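Glycosyl transferases group 1 family protein (Francisella tularensis subsp. tularensis, PDB 5I45) probably transfers sugar residues as a GT-B-type glycosyltransferase, of which this chain is the C-terminal, Rossmann-like domain. Local coordinates at residues L80-K83 and V84-G88. Residues are numbered along the deposited sequence; the frame is centred on the assembly and turned at random.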
ATOM      1  N   LEU A  80      -8.305 -15.455  -1.834  1.00 12.33           N
ATOM      2  CA  LEU A  80      -7.172 -14.759  -1.218  1.00 11.82           C
ATOM      3  C   LEU A  80      -7.052 -15.062   0.283  1.00 11.99           C
ATOM      4  O   LEU A  80      -5.955 -15.308   0.788  1.00 11.89           O
ATOM      5  CB  LEU A  80      -7.284 -13.268  -1.457  1.00 11.72           C
ATOM      6  CG  LEU A  80      -7.241 -12.843  -2.920  1.00 12.58           C
ATOM      7  CD1 LEU A  80      -7.353 -11.322  -2.944  1.00 12.92           C
ATOM      8  CD2 LEU A  80      -6.021 -13.334  -3.650  1.00 13.28           C
ATOM      9  N   GLU A  81      -8.184 -15.058   0.970  1.00 12.57           N
ATOM     10  CA  GLU A  81      -8.188 -15.379   2.418  1.00 14.30           C
ATOM     11  C   GLU A  81      -7.677 -16.789   2.662  1.00 15.32           C
ATOM     12  O   GLU A  81      -6.917 -17.011   3.607  1.00 14.87           O
ATOM     13  CB  GLU A  81      -9.570 -15.182   3.018  1.00 16.51           C
ATOM     14  CG  GLU A  81      -9.971 -13.724   3.085  1.00 18.51           C
ATOM     15  CD  GLU A  81     -11.457 -13.511   3.289  1.00 22.11           C
ATOM     16  OE1 GLU A  81     -12.269 -14.424   3.021  1.00 25.93           O
ATOM     17  OE2 GLU A  81     -11.831 -12.400   3.703  1.00 26.81           O
ATOM     18  N   GLN A  82      -8.073 -17.729   1.805  1.00 15.94           N
ATOM     19  CA  GLN A  82      -7.562 -19.099   1.876  1.00 18.21           C
ATOM     20  C   GLN A  82      -6.077 -19.176   1.669  1.00 17.12           C
ATOM     21  O   GLN A  82      -5.397 -19.938   2.360  1.00 18.18           O
ATOM     22  CB  GLN A  82      -8.231 -20.032   0.823  1.00 20.75           C
ATOM     23  CG  GLN A  82      -7.612 -21.440   0.658  1.00 24.25           C
ATOM     24  CD  GLN A  82      -6.367 -21.549  -0.243  1.00 25.13           C
ATOM     25  OE1 GLN A  82      -5.436 -22.312   0.070  1.00 29.72           O
ATOM     26  NE2 GLN A  82      -6.344 -20.807  -1.351  1.00 25.55           N
ATOM     27  N   LYS A  83      -5.557 -18.451   0.687  1.00 15.70           N
ATOM     28  CA  LYS A  83      -4.118 -18.477   0.423  1.00 15.94           C
ATOM     29  C   LYS A  83      -3.364 -18.039   1.673  1.00 14.73           C
ATOM     30  O   LYS A  83      -2.364 -18.615   2.043  1.00 15.03           O
ATOM     31  CB  LYS A  83      -3.721 -17.547  -0.739  1.00 16.94           C
ATOM     32  CG  LYS A  83      -4.089 -17.987  -2.134  1.00 20.02           C
ATOM     33  CD  LYS A  83      -3.542 -16.982  -3.139  1.00 21.45           C
ATOM     34  CE  LYS A  83      -3.978 -17.289  -4.549  1.00 23.76           C
ATOM     35  NZ  LYS A  83      -3.451 -18.582  -5.033  1.00 26.05           N
ATOM     36  N   VAL A  84      -3.838 -16.978   2.316  1.00 12.70           N
ATOM     37  CA  VAL A  84      -3.216 -16.486   3.546  1.00 12.34           C
ATOM     38  C   VAL A  84      -3.253 -17.529   4.669  1.00 13.25           C
ATOM     39  O   VAL A  84      -2.246 -17.761   5.339  1.00 12.89           O
ATOM     40  CB  VAL A  84      -3.899 -15.182   3.993  1.00 11.66           C
ATOM     41  CG1 VAL A  84      -3.407 -14.761   5.359  1.00 11.77           C
ATOM     42  CG2 VAL A  84      -3.653 -14.053   2.986  1.00 11.27           C
ATOM     43  N   LYS A  85      -4.426 -18.137   4.852  1.00 14.47           N
ATOM     44  CA  LYS A  85      -4.603 -19.136   5.921  1.00 17.46           C
ATOM     45  C   LYS A  85      -3.720 -20.346   5.652  1.00 18.47           C
ATOM     46  O   LYS A  85      -3.051 -20.852   6.557  1.00 19.04           O
ATOM     47  CB  LYS A  85      -6.072 -19.575   6.027  1.00 20.01           C
ATOM     48  CG  LYS A  85      -6.340 -20.502   7.205  1.00 23.91           C
ATOM     49  CD  LYS A  85      -7.653 -21.247   7.030  1.00 27.27           C
ATOM     50  CE  LYS A  85      -7.894 -22.304   8.105  1.00 30.47           C
ATOM     51  NZ  LYS A  85      -8.242 -21.774   9.462  1.00 32.60           N
ATOM     52  N   GLN A  86      -3.700 -20.822   4.413  1.00 19.82           N
ATOM     53  CA  GLN A  86      -2.861 -21.980   4.102  1.00 22.40           C
ATOM     54  C   GLN A  86      -1.354 -21.694   4.244  1.00 20.70           C
ATOM     55  O   GLN A  86      -0.580 -22.590   4.568  1.00 21.62           O
ATOM     56  CB  GLN A  86      -3.268 -22.604   2.764  1.00 25.88           C
ATOM     57  CG  GLN A  86      -4.697 -23.173   2.799  1.00 29.74           C
ATOM     58  CD  GLN A  86      -4.921 -24.241   3.869  1.00 35.03           C
ATOM     59  OE1 GLN A  86      -4.128 -25.177   4.008  1.00 39.61           O
ATOM     60  NE2 GLN A  86      -6.026 -24.117   4.620  1.00 37.11           N
ATOM     61  N   ALA A  87      -0.949 -20.437   4.089  1.00 18.40           N
ATOM     62  CA  ALA A  87       0.446 -20.039   4.311  1.00 18.46           C
ATOM     63  C   ALA A  87       0.768 -19.828   5.800  1.00 18.20           C
ATOM     64  O   ALA A  87       1.910 -19.540   6.144  1.00 19.56           O
ATOM     65  CB  ALA A  87       0.747 -18.749   3.556  1.00 18.49           C
ATOM     66  N   GLY A  88      -0.244 -19.910   6.669  1.00 17.37           N
ATOM     67  CA  GLY A  88      -0.051 -19.677   8.106  1.00 17.46           C
ATOM     68  C   GLY A  88       0.204 -18.220   8.448  1.00 16.46           C
ATOM     69  O   GLY A  88       0.834 -17.931   9.471  1.00 17.65           O
TER
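Q82 and Q86 meet one turn apart on the last turns of helix 74-86, where a Schellman motif closes the helix of a beta-alpha-beta crossover, and this helix end illustrates how one surface element keeps a close-packed face and a loose one. Four successive i to i+4 bonds carry the backbone, from V84 N to L80 O through to A87 N to K83 O. The third, Q86 N to Q82 O, is short at 2.8 Å and nearly straight (169°), whereas the one from A87 N to K83 O bends to 142° as the helix runs out. G88, with positive phi, then turns the chain, its N bonded to K85 O.

The tight side faces inward. L80 and V84, both buried, pack against both helix 44-57 and strand 93-96, the outermost strand of the parallel sheet at this side: L80 lies on T44, Q45 and F95, V84 on I48 and I93. Setting CG2 of V84 anti to its carbonyl carbon lays that methyl over the preceding turn, 3.4 Å from L80 O. A87 continues the row on to I52 of helix 44-57.

The outer side is looser and largely polar. E81 stands at its margin, lying on F95 while OE2 forms a salt bridge with K77, and the exposed K85 extends away from the preceding turn. Q82 swings CG anti to its own nitrogen (chi1 171°), and the bend at chi2 turns OE1 forward to Q86 and NE2 back toward E79, its weak hydrogen-bond partner. The two side-chain amides, whose planes lie nearly parallel, do not pair; instead, Q82 OE1 makes one tight contact on this otherwise loose side, 3.0 Å from Q86 CG and 3.5 Å from Q86 CB.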